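PDB 3F1T: thioesterase domain-containing protein, which probably hydrolyses acyl-CoA thioesters, as hotdog-fold thioesterases of the PaaI type do, though its natural substrate is not established. Local coordinates for residues C81-H92 with P128-M139; A94-E105 with T116-D124. All blocks are in the same frame, centred on the assembly; numbering follows the deposited sequence.

Contact 1. Residues C81-H92 with P128-M139; sequences CPTLDLRIDYMH and PIAHVVGAFMRM
R87 and V133 form the central hydrogen-bonded pair of two antiparallel strands, 83-90 and 130-137, at the edge of the hotdog sheet within the subunit. R87 N reaches V133 O at 2.8 Å, and the V133 N-H returns the bond to R87 O. D89 with H131 and D85 with A135 repeat the exchange. Near D85 the register slips by one residue in a classic beta bulge: L84 and D85 both face A135, whose O takes a 2.7 Å bond from L84 N and only a weak one from D85 N.

On the face turned to helix 56-70, apolar groups meet across the strands. L86 CD1 touches V132 CG1 at 3.9 Å, and I88 runs alongside V132, its CG2 also reaching A130 CB. A130 CB lies over one face of the Y90 ring, offset toward its rim, in a CH-pi contact 4.1 Å from the centroid, while I129 CG2 comes to the edge of that ring near its plane. At the other end, F136 lies beside T83, whose OG1 is hydrogen-bonded to D64 of the helix; C81 O approaches the edge of the F136 ring at CD1, 3.3 Å away.

At the outer edge, residues D85 to D89 pair with an antiparallel strand of the second subunit, so the sheet runs on across the interface. The face carrying D85, R87 and D89 also packs on the third and fourth subunits, and R87 NE forms a salt bridge with D89 of the third. With chi1 at 68°, R87 CG sits between its backbone N and carbonyl carbon, and the chain then runs extended to NE. V133 CG2 packs over one face of the guanidinium, 3.9 Å from R87 NH2. In the guanidinium plane, R87 NH1 meets D89 OD2 of its own strand at 2.7 Å, on the anti side of the carboxylate and 35° out of its plane.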
loop_
_atom_site.group_PDB
_atom_site.type_symbol
_atom_site.label_atom_id
_atom_site.label_comp_id
_atom_site.label_asym_id
_atom_site.label_seq_id
_atom_site.Cartn_x
_atom_site.Cartn_y
_atom_site.Cartn_z
ATOM N N CYS B 81 -16.293 -9.724 8.121
ATOM C CA CYS B 81 -15.038 -10.167 7.493
ATOM C C CYS B 81 -13.871 -9.288 7.950
ATOM O O CYS B 81 -13.828 -8.096 7.635
ATOM C CB CYS B 81 -15.147 -10.099 5.962
ATOM S SG CYS B 81 -16.279 -11.272 5.189
ATOM N N PRO B 82 -12.936 -9.866 8.718
ATOM C CA PRO B 82 -11.754 -9.148 9.197
ATOM C C PRO B 82 -10.886 -8.574 8.076
ATOM O O PRO B 82 -10.648 -9.233 7.073
ATOM C CB PRO B 82 -10.977 -10.216 9.970
ATOM C CG PRO B 82 -12.007 -11.237 10.343
ATOM C CD PRO B 82 -12.983 -11.256 9.210
ATOM N N THR B 83 -10.424 -7.339 8.273
ATOM C CA THR B 83 -9.492 -6.668 7.361
ATOM C C THR B 83 -8.152 -7.402 7.327
ATOM O O THR B 83 -7.663 -7.869 8.361
ATOM C CB THR B 83 -9.281 -5.209 7.804
ATOM O OG1 THR B 83 -10.559 -4.570 7.933
ATOM C CG2 THR B 83 -8.427 -4.421 6.789
ATOM N N LEU B 84 -7.657 -7.654 6.119
ATOM C CA LEU B 84 -6.317 -8.207 5.926
ATOM C C LEU B 84 -5.317 -7.110 5.541
ATOM O O LEU B 84 -4.163 -7.131 5.975
ATOM C CB LEU B 84 -6.334 -9.296 4.842
ATOM C CG LEU B 84 -7.186 -10.523 5.173
ATOM C CD1 LEU B 84 -7.232 -11.501 4.025
ATOM C CD2 LEU B 84 -6.695 -11.185 6.428
ATOM N N ASP B 85 -5.754 -6.193 4.677
ATOM C CA ASP B 85 -4.883 -5.152 4.112
ATOM C C ASP B 85 -5.744 -3.967 3.714
ATOM O O ASP B 85 -6.877 -4.137 3.259
ATOM C CB ASP B 85 -4.135 -5.668 2.881
ATOM C CG ASP B 85 -3.313 -6.906 3.180
ATOM O OD1 ASP B 85 -3.778 -8.033 2.845
ATOM O OD2 ASP B 85 -2.187 -6.748 3.729
ATOM N N LEU B 86 -5.273 -2.771 4.051
ATOM C CA LEU B 86 -5.950 -1.552 3.635
ATOM C C LEU B 86 -4.920 -0.551 3.150
ATOM O O LEU B 86 -3.890 -0.347 3.804
ATOM C CB LEU B 86 -6.763 -0.988 4.796
ATOM C CG LEU B 86 -7.835 0.066 4.507
ATOM C CD1 LEU B 86 -9.041 -0.588 3.870
ATOM C CD2 LEU B 86 -8.221 0.764 5.812
ATOM N N ARG B 87 -5.140 0.007 1.963
ATOM C CA ARG B 87 -4.476 1.247 1.636
ATOM C C ARG B 87 -5.409 2.381 1.253
ATOM O O ARG B 87 -6.406 2.181 0.541
ATOM C CB ARG B 87 -3.392 1.046 0.591
ATOM C CG ARG B 87 -3.912 0.685 -0.762
ATOM C CD ARG B 87 -2.908 1.179 -1.791
ATOM N NE ARG B 87 -3.298 0.820 -3.142
ATOM C CZ ARG B 87 -3.755 1.686 -4.040
ATOM N NH1 ARG B 87 -3.870 2.970 -3.730
ATOM N NH2 ARG B 87 -4.069 1.259 -5.254
ATOM N N ILE B 88 -5.136 3.540 1.853
ATOM C CA ILE B 88 -5.840 4.784 1.579
ATOM C C ILE B 88 -4.808 5.811 1.117
ATOM O O ILE B 88 -3.755 5.968 1.735
ATOM C CB ILE B 88 -6.487 5.342 2.862
ATOM C CG1 ILE B 88 -7.267 4.234 3.577
ATOM C CG2 ILE B 88 -7.422 6.517 2.522
ATOM C CD1 ILE B 88 -8.128 4.752 4.723
ATOM N N ASP B 89 -5.085 6.458 -0.010
ATOM C CA ASP B 89 -4.177 7.448 -0.576
ATOM C C ASP B 89 -4.962 8.711 -0.900
ATOM O O ASP B 89 -5.865 8.693 -1.744
ATOM C CB ASP B 89 -3.527 6.887 -1.845
ATOM C CG ASP B 89 -2.609 5.714 -1.559
ATOM O OD1 ASP B 89 -1.484 5.943 -1.059
ATOM O OD2 ASP B 89 -3.044 4.558 -1.720
ATOM N N TYR B 90 -4.684 9.772 -0.156
ATOM C CA TYR B 90 -5.401 11.036 -0.282
ATOM C C TYR B 90 -4.917 11.801 -1.501
ATOM O O TYR B 90 -3.716 11.958 -1.699
ATOM C CB TYR B 90 -5.217 11.884 0.983
ATOM C CG TYR B 90 -6.042 11.399 2.151
ATOM C CD1 TYR B 90 -7.318 11.906 2.391
ATOM C CD2 TYR B 90 -5.567 10.405 2.996
ATOM C CE1 TYR B 90 -8.117 11.387 3.400
ATOM C CE2 TYR B 90 -6.348 9.888 4.002
ATOM C CZ TYR B 90 -7.614 10.410 4.224
ATOM O OH TYR B 90 -8.388 9.925 5.264
HETATM N N MSE B 91 -5.862 12.189 -2.355
HETATM C CA MSE B 91 -5.570 12.948 -3.553
HETATM C C MSE B 91 -5.503 14.421 -3.205
HETATM O O MSE B 91 -4.723 15.180 -3.790
HETATM C CB MSE B 91 -6.672 12.745 -4.583
HETATM C CG MSE B 91 -6.793 11.321 -5.091
HETATM SE SE MSE B 91 -5.102 10.668 -5.849
HETATM C CE MSE B 91 -4.576 9.444 -4.408
ATOM N N HIS B 92 -6.453 14.856 -2.390
ATOM C CA HIS B 92 -6.537 16.257 -2.020
ATOM C C HIS B 92 -7.327 16.390 -0.740
ATOM O O HIS B 92 -7.960 15.424 -0.297
ATOM C CB HIS B 92 -7.173 17.082 -3.144
ATOM C CG HIS B 92 -8.624 16.794 -3.352
ATOM N ND1 HIS B 92 -9.095 16.114 -4.456
ATOM C CD2 HIS B 92 -9.698 17.014 -2.557
ATOM C CE1 HIS B 92 -10.399 15.937 -4.338
ATOM N NE2 HIS B 92 -10.793 16.497 -3.208
ATOM N N PRO B 128 -12.476 12.506 -6.301
ATOM C CA PRO B 128 -12.500 11.941 -4.963
ATOM C C PRO B 128 -11.365 12.452 -4.087
ATOM O O PRO B 128 -10.338 12.908 -4.589
ATOM C CB PRO B 128 -12.365 10.435 -5.208
ATOM C CG PRO B 128 -11.969 10.282 -6.644
ATOM C CD PRO B 128 -12.501 11.472 -7.350
ATOM N N ILE B 129 -11.608 12.461 -2.784
ATOM C CA ILE B 129 -10.638 12.898 -1.800
ATOM C C ILE B 129 -9.505 11.881 -1.656
ATOM O O ILE B 129 -8.349 12.247 -1.510
ATOM C CB ILE B 129 -11.309 13.051 -0.436
ATOM C CG1 ILE B 129 -12.315 14.192 -0.457
ATOM C CG2 ILE B 129 -10.288 13.302 0.640
ATOM C CD1 ILE B 129 -13.134 14.233 0.793
ATOM N N ALA B 130 -9.853 10.601 -1.747
ATOM C CA ALA B 130 -8.929 9.517 -1.424
ATOM C C ALA B 130 -9.359 8.251 -2.151
ATOM O O ALA B 130 -10.547 7.994 -2.311
ATOM C CB ALA B 130 -8.902 9.271 0.095
ATOM N N HIS B 131 -8.378 7.473 -2.601
ATOM C CA HIS B 131 -8.613 6.140 -3.144
ATOM C C HIS B 131 -8.233 5.090 -2.113
ATOM O O HIS B 131 -7.249 5.250 -1.390
ATOM C CB HIS B 131 -7.789 5.946 -4.415
ATOM C CG HIS B 131 -8.359 6.649 -5.612
ATOM N ND1 HIS B 131 -7.906 7.885 -6.026
ATOM C CD2 HIS B 131 -9.482 6.406 -6.327
ATOM C CE1 HIS B 131 -8.666 8.326 -7.010
ATOM N NE2 HIS B 131 -9.633 7.450 -7.210
ATOM N N VAL B 132 -8.939 3.960 -2.133
ATOM C CA VAL B 132 -8.792 2.932 -1.103
ATOM C C VAL B 132 -8.913 1.566 -1.749
ATOM O O VAL B 132 -9.760 1.367 -2.626
ATOM C CB VAL B 132 -9.910 3.042 -0.036
ATOM C CG1 VAL B 132 -9.664 2.067 1.083
ATOM C CG2 VAL B 132 -9.967 4.433 0.495
ATOM N N VAL B 133 -8.069 0.631 -1.317
ATOM C CA VAL B 133 -8.184 -0.777 -1.718
ATOM C C VAL B 133 -7.946 -1.597 -0.463
ATOM O O VAL B 133 -7.112 -1.230 0.371
ATOM C CB VAL B 133 -7.114 -1.142 -2.776
ATOM C CG1 VAL B 133 -7.120 -2.616 -3.034
ATOM C CG2 VAL B 133 -7.362 -0.378 -4.073
ATOM N N GLY B 134 -8.795 -2.589 -0.236
ATOM C CA GLY B 134 -8.597 -3.474 0.905
ATOM C C GLY B 134 -8.913 -4.918 0.580
ATOM O O GLY B 134 -9.573 -5.207 -0.413
ATOM N N ALA B 135 -8.462 -5.816 1.444
ATOM C CA ALA B 135 -8.726 -7.242 1.294
ATOM C C ALA B 135 -9.243 -7.744 2.620
ATOM O O ALA B 135 -8.809 -7.285 3.677
ATOM C CB ALA B 135 -7.448 -7.984 0.921
ATOM N N PHE B 136 -10.176 -8.683 2.563
ATOM C CA PHE B 136 -10.936 -9.063 3.731
ATOM C C PHE B 136 -11.020 -10.572 3.817
ATOM O O PHE B 136 -11.179 -11.255 2.804
ATOM C CB PHE B 136 -12.337 -8.435 3.666
ATOM C CG PHE B 136 -12.330 -6.949 3.871
ATOM C CD1 PHE B 136 -12.393 -6.415 5.149
ATOM C CD2 PHE B 136 -12.124 -6.092 2.801
ATOM C CE1 PHE B 136 -12.224 -5.055 5.355
ATOM C CE2 PHE B 136 -11.953 -4.739 2.997
ATOM C CZ PHE B 136 -12.025 -4.214 4.271
HETATM N N MSE B 137 -11.024 -11.085 5.036
HETATM C CA MSE B 137 -11.013 -12.523 5.239
HETATM C C MSE B 137 -12.420 -13.070 5.460
HETATM O O MSE B 137 -13.099 -12.661 6.389
HETATM C CB MSE B 137 -10.147 -12.843 6.446
HETATM C CG MSE B 137 -10.151 -14.301 6.815
HETATM SE SE MSE B 137 -8.686 -15.255 5.960
HETATM C CE MSE B 137 -7.487 -15.373 7.505
ATOM N N ARG B 138 -12.888 -13.934 4.564
ATOM C CA ARG B 138 -14.075 -14.731 4.848
ATOM C C ARG B 138 -13.748 -15.775 5.897
ATOM O O ARG B 138 -13.074 -16.764 5.604
ATOM C CB ARG B 138 -14.572 -15.438 3.592
ATOM C CG ARG B 138 -15.041 -14.496 2.521
ATOM C CD ARG B 138 -15.153 -15.208 1.191
ATOM N NE ARG B 138 -16.330 -16.064 1.141
ATOM C CZ ARG B 138 -16.803 -16.619 0.031
ATOM N NH1 ARG B 138 -16.186 -16.431 -1.128
ATOM N NH2 ARG B 138 -17.879 -17.387 0.088
HETATM N N MSE B 139 -14.265 -15.587 7.106
HETATM C CA MSE B 139 -14.047 -16.553 8.183
HETATM C C MSE B 139 -14.900 -17.825 8.049
HETATM O O MSE B 139 -15.895 -17.879 7.314
HETATM C CB MSE B 139 -14.276 -15.896 9.549
HETATM C CG MSE B 139 -13.278 -14.794 9.890
HETATM SE SE MSE B 139 -11.392 -15.340 9.713
HETATM C CE MSE B 139 -11.468 -17.141 10.556
#

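Contact 2. Residues A94-E105 with T116-D124; sequences AEPHKDVYGFAE and TRGFAYQDD
Q122 OE1 is gripped by two donors: the backbone N-H of E95, at 2.7 Å and on a lone pair in the amide plane, and a water that also donates to E95 OE2. The NE2 of the same amide gives one N-H to E95 O at 2.8 Å and another to K98 O, which it meets from above the carbonyl plane. Both acceptors lie near the amide plane, so the bonds fix the rotation of this buried group and tie loop 94-99 to the residue just beyond strand 113-121. Outside it, K98 NZ forms a salt bridge with D123 OD1 on its syn lone pair at 2.9 Å; its approach to E95 OE1 is implausibly short in the model, so the details of that salt bridge are doubtful. The lysine probably offsets the repulsion between the two carboxylates.

Beyond the loop, the strands form an antiparallel beta hairpin. With chi1 at 67°, Y121 swings its ring toward Y101, whose CB lies over one face, 3.6 Å from the centroid; the two rings are nearly parallel but slide past each other with little overlap. F119 turns similarly, and its CE2 meets F103 CD1 at 3.5 Å, the planes inclined by 45°.

On the other face V100, A104 and T116 pack against helix 56-70, where T116 OG1 is hydrogen-bonded to S70 OG. Strand 34-39 flanks residues 100-105, and strand 130-137 flanks residues 116-121.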
loop_
_atom_site.group_PDB
_atom_site.type_symbol
_atom_site.label_atom_id
_atom_site.label_comp_id
_atom_site.label_asym_id
_atom_site.label_seq_id
_atom_site.Cartn_x
_atom_site.Cartn_y
_atom_site.Cartn_z
ATOM N N ALA B 94 -9.958 17.237 2.168
ATOM C CA ALA B 94 -11.401 17.395 2.228
ATOM C C ALA B 94 -11.794 18.874 2.348
ATOM O O ALA B 94 -11.052 19.673 2.924
ATOM C CB ALA B 94 -11.974 16.568 3.388
ATOM N N GLU B 95 -12.926 19.250 1.756
ATOM C CA GLU B 95 -13.509 20.575 1.996
ATOM C C GLU B 95 -14.136 20.645 3.379
ATOM O O GLU B 95 -14.745 19.677 3.836
ATOM C CB GLU B 95 -14.570 20.904 0.950
ATOM C CG GLU B 95 -14.032 21.024 -0.458
ATOM C CD GLU B 95 -15.122 20.891 -1.505
ATOM O OE1 GLU B 95 -16.072 21.709 -1.476
ATOM O OE2 GLU B 95 -15.060 19.939 -2.322
ATOM N N PRO B 96 -13.958 21.778 4.073
ATOM C CA PRO B 96 -14.567 21.931 5.390
ATOM C C PRO B 96 -16.083 22.105 5.321
ATOM O O PRO B 96 -16.617 22.439 4.271
ATOM C CB PRO B 96 -13.896 23.194 5.947
ATOM C CG PRO B 96 -13.405 23.936 4.749
ATOM C CD PRO B 96 -13.029 22.880 3.757
ATOM N N HIS B 97 -16.768 21.770 6.411
ATOM C CA HIS B 97 -18.222 21.940 6.511
ATOM C C HIS B 97 -18.996 21.166 5.451
ATOM O O HIS B 97 -20.077 21.587 5.036
ATOM C CB HIS B 97 -18.613 23.428 6.467
ATOM C CG HIS B 97 -17.981 24.253 7.545
ATOM N ND1 HIS B 97 -16.920 25.103 7.305
ATOM C CD2 HIS B 97 -18.241 24.338 8.872
ATOM C CE1 HIS B 97 -16.564 25.688 8.436
ATOM N NE2 HIS B 97 -17.361 25.253 9.399
ATOM N N LYS B 98 -18.467 20.015 5.045
ATOM C CA LYS B 98 -19.165 19.157 4.096
ATOM C C LYS B 98 -19.065 17.697 4.509
ATOM O O LYS B 98 -18.006 17.233 4.918
ATOM C CB LYS B 98 -18.618 19.353 2.678
ATOM C CG LYS B 98 -19.281 20.507 1.906
ATOM C CD LYS B 98 -18.717 20.645 0.501
ATOM C CE LYS B 98 -19.051 22.004 -0.071
ATOM N NZ LYS B 98 -18.388 22.257 -1.393
ATOM N N ASP B 99 -20.191 16.991 4.466
ATOM C CA ASP B 99 -20.197 15.559 4.768
ATOM C C ASP B 99 -19.266 14.809 3.821
ATOM O O ASP B 99 -19.163 15.153 2.641
ATOM C CB ASP B 99 -21.607 14.986 4.672
ATOM C CG ASP B 99 -22.469 15.349 5.865
ATOM O OD1 ASP B 99 -21.940 15.901 6.864
ATOM O OD2 ASP B 99 -23.671 15.024 5.826
ATOM N N VAL B 100 -18.655 13.733 4.322
ATOM C CA VAL B 100 -17.833 12.857 3.482
ATOM C C VAL B 100 -18.534 11.536 3.191
ATOM O O VAL B 100 -18.961 10.823 4.111
ATOM C CB VAL B 100 -16.431 12.584 4.114
ATOM C CG1 VAL B 100 -15.534 11.808 3.140
ATOM C CG2 VAL B 100 -15.769 13.888 4.516
ATOM N N TYR B 101 -18.591 11.184 1.908
ATOM C CA TYR B 101 -19.155 9.920 1.483
ATOM C C TYR B 101 -18.068 8.908 1.160
ATOM O O TYR B 101 -16.996 9.258 0.667
ATOM C CB TYR B 101 -20.048 10.139 0.274
ATOM C CG TYR B 101 -21.266 10.955 0.600
ATOM C CD1 TYR B 101 -22.440 10.343 1.007
ATOM C CD2 TYR B 101 -21.208 12.336 0.633
ATOM C CE1 TYR B 101 -23.560 11.087 1.303
ATOM C CE2 TYR B 101 -22.329 13.096 0.947
ATOM C CZ TYR B 101 -23.486 12.458 1.322
ATOM O OH TYR B 101 -24.607 13.200 1.623
ATOM N N GLY B 102 -18.319 7.655 1.501
ATOM C CA GLY B 102 -17.426 6.588 1.097
ATOM C C GLY B 102 -18.193 5.645 0.209
ATOM O O GLY B 102 -19.358 5.386 0.465
ATOM N N PHE B 103 -17.576 5.218 -0.892
ATOM C CA PHE B 103 -18.130 4.160 -1.730
ATOM C C PHE B 103 -17.112 3.031 -1.880
ATOM O O PHE B 103 -15.904 3.279 -1.919
ATOM C CB PHE B 103 -18.492 4.708 -3.108
ATOM C CG PHE B 103 -18.850 3.644 -4.107
ATOM C CD1 PHE B 103 -17.889 3.119 -4.953
ATOM C CD2 PHE B 103 -20.119 3.095 -4.120
ATOM C CE1 PHE B 103 -18.186 2.076 -5.814
ATOM C CE2 PHE B 103 -20.441 2.086 -5.010
ATOM C CZ PHE B 103 -19.467 1.573 -5.859
ATOM N N ALA B 104 -17.595 1.789 -1.862
ATOM C CA ALA B 104 -16.755 0.648 -2.213
ATOM C C ALA B 104 -17.504 -0.428 -2.983
ATOM O O ALA B 104 -18.711 -0.632 -2.793
ATOM C CB ALA B 104 -16.103 0.055 -0.978
ATOM N N GLU B 105 -16.745 -1.226 -3.717
ATOM C CA GLU B 105 -17.304 -2.271 -4.545
ATOM C C GLU B 105 -16.304 -3.428 -4.530
ATOM O O GLU B 105 -15.119 -3.208 -4.751
ATOM C CB GLU B 105 -17.458 -1.743 -5.975
ATOM C CG GLU B 105 -18.181 -2.710 -6.922
ATOM C CD GLU B 105 -18.269 -2.175 -8.358
ATOM O OE1 GLU B 105 -17.285 -1.534 -8.833
ATOM O OE2 GLU B 105 -19.313 -2.431 -9.014
ATOM N N THR B 116 -11.587 -5.411 -2.485
ATOM C CA THR B 116 -12.558 -4.371 -2.683
ATOM C C THR B 116 -11.867 -3.026 -2.901
ATOM O O THR B 116 -10.758 -2.812 -2.439
ATOM C CB THR B 116 -13.565 -4.312 -1.518
ATOM O OG1 THR B 116 -14.682 -3.494 -1.900
ATOM C CG2 THR B 116 -12.935 -3.752 -0.283
ATOM N N ARG B 117 -12.452 -2.213 -3.766
ATOM C CA ARG B 117 -11.901 -0.921 -4.080
ATOM C C ARG B 117 -12.999 0.119 -3.898
ATOM O O ARG B 117 -14.150 -0.112 -4.275
ATOM C CB ARG B 117 -11.409 -0.930 -5.525
ATOM C CG ARG B 117 -10.651 0.312 -5.922
ATOM C CD ARG B 117 -9.910 0.123 -7.255
ATOM N NE ARG B 117 -9.124 1.312 -7.569
ATOM C CZ ARG B 117 -9.534 2.286 -8.383
ATOM N NH1 ARG B 117 -10.602 2.099 -9.163
ATOM N NH2 ARG B 117 -8.797 3.390 -8.518
ATOM N N GLY B 118 -12.614 1.315 -3.475
ATOM C CA GLY B 118 -13.566 2.404 -3.284
ATOM C C GLY B 118 -12.875 3.755 -3.146
ATOM O O GLY B 118 -11.693 3.902 -3.473
ATOM N N PHE B 119 -13.619 4.759 -2.705
ATOM C CA PHE B 119 -13.063 6.107 -2.635
ATOM C C PHE B 119 -13.908 6.964 -1.703
ATOM O O PHE B 119 -15.030 6.585 -1.379
ATOM C CB PHE B 119 -12.949 6.729 -4.042
ATOM C CG PHE B 119 -14.232 6.715 -4.825
ATOM C CD1 PHE B 119 -15.094 7.810 -4.787
ATOM C CD2 PHE B 119 -14.604 5.602 -5.553
ATOM C CE1 PHE B 119 -16.321 7.778 -5.414
ATOM C CE2 PHE B 119 -15.805 5.579 -6.241
ATOM C CZ PHE B 119 -16.666 6.686 -6.183
ATOM N N ALA B 120 -13.274 7.959 -1.088
ATOM C CA ALA B 120 -13.991 9.023 -0.413
ATOM C C ALA B 120 -14.224 10.225 -1.321
ATOM O O ALA B 120 -13.356 10.607 -2.105
ATOM C CB ALA B 120 -13.258 9.448 0.850
ATOM N N TYR B 121 -15.326 10.922 -1.081
ATOM C CA TYR B 121 -15.649 12.105 -1.860
ATOM C C TYR B 121 -16.667 12.948 -1.097
ATOM O O TYR B 121 -17.154 12.537 -0.050
ATOM C CB TYR B 121 -16.180 11.697 -3.242
ATOM C CG TYR B 121 -17.514 10.986 -3.194
ATOM C CD1 TYR B 121 -18.686 11.693 -3.388
ATOM C CD2 TYR B 121 -17.616 9.662 -2.765
ATOM C CE1 TYR B 121 -19.914 11.080 -3.312
ATOM C CE2 TYR B 121 -18.844 9.026 -2.718
ATOM C CZ TYR B 121 -19.993 9.758 -2.973
ATOM O OH TYR B 121 -21.244 9.197 -2.881
ATOM N N GLN B 122 -16.920 14.156 -1.572
ATOM C CA GLN B 122 -17.858 15.028 -0.896
ATOM C C GLN B 122 -19.008 15.434 -1.786
ATOM O O GLN B 122 -20.141 15.004 -1.567
ATOM C CB GLN B 122 -17.158 16.230 -0.281
ATOM C CG GLN B 122 -16.512 15.868 1.032
ATOM C CD GLN B 122 -15.647 16.968 1.569
ATOM O OE1 GLN B 122 -14.799 17.510 0.865
ATOM N NE2 GLN B 122 -15.860 17.317 2.831
ATOM N N ASP B 123 -18.732 16.241 -2.800
ATOM C CA ASP B 123 -19.810 16.786 -3.615
ATOM C C ASP B 123 -20.225 15.784 -4.682
ATOM O O ASP B 123 -21.291 15.165 -4.587
ATOM C CB ASP B 123 -19.393 18.107 -4.257
ATOM C CG ASP B 123 -19.584 19.283 -3.330
ATOM O OD1 ASP B 123 -18.794 20.248 -3.442
ATOM O OD2 ASP B 123 -20.481 19.218 -2.455
ATOM N N ASP B 124 -19.335 15.543 -5.637
ATOM C CA ASP B 124 -19.548 14.471 -6.601
ATOM C C ASP B 124 -18.370 13.494 -6.646
ATOM O O ASP B 124 -17.211 13.891 -6.485
ATOM C CB ASP B 124 -19.835 15.050 -7.983
HETATM O O HOH W 1 -13.766 17.030 -1.721
HETATM O O HOH W 2 -20.966 16.257 0.942
#

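Contact 2 is a local hairpin and contact 1 a long-range strand pairing in the same antiparallel sheet, their centres about 13 Å apart. Contact 2 is nested along the chain inside the loop closed by contact 1: strand 83-90 comes first, the hairpin 100-109/113-121 follows, and strand 130-137 returns to pair with 83-90. Strands 113-121 and 130-137 are neighbours, so the contacts join directly, through probable hydrogen bonds from I129 N to A120 O (2.6 Å) and from T116 N to G134 O (2.9 Å). Both pack one face on helix 56-70, the sausage of the hotdog fold. Contact 2 occupies the sheet interior, whereas strand 83-90 pairs at its outer edge with the second subunit.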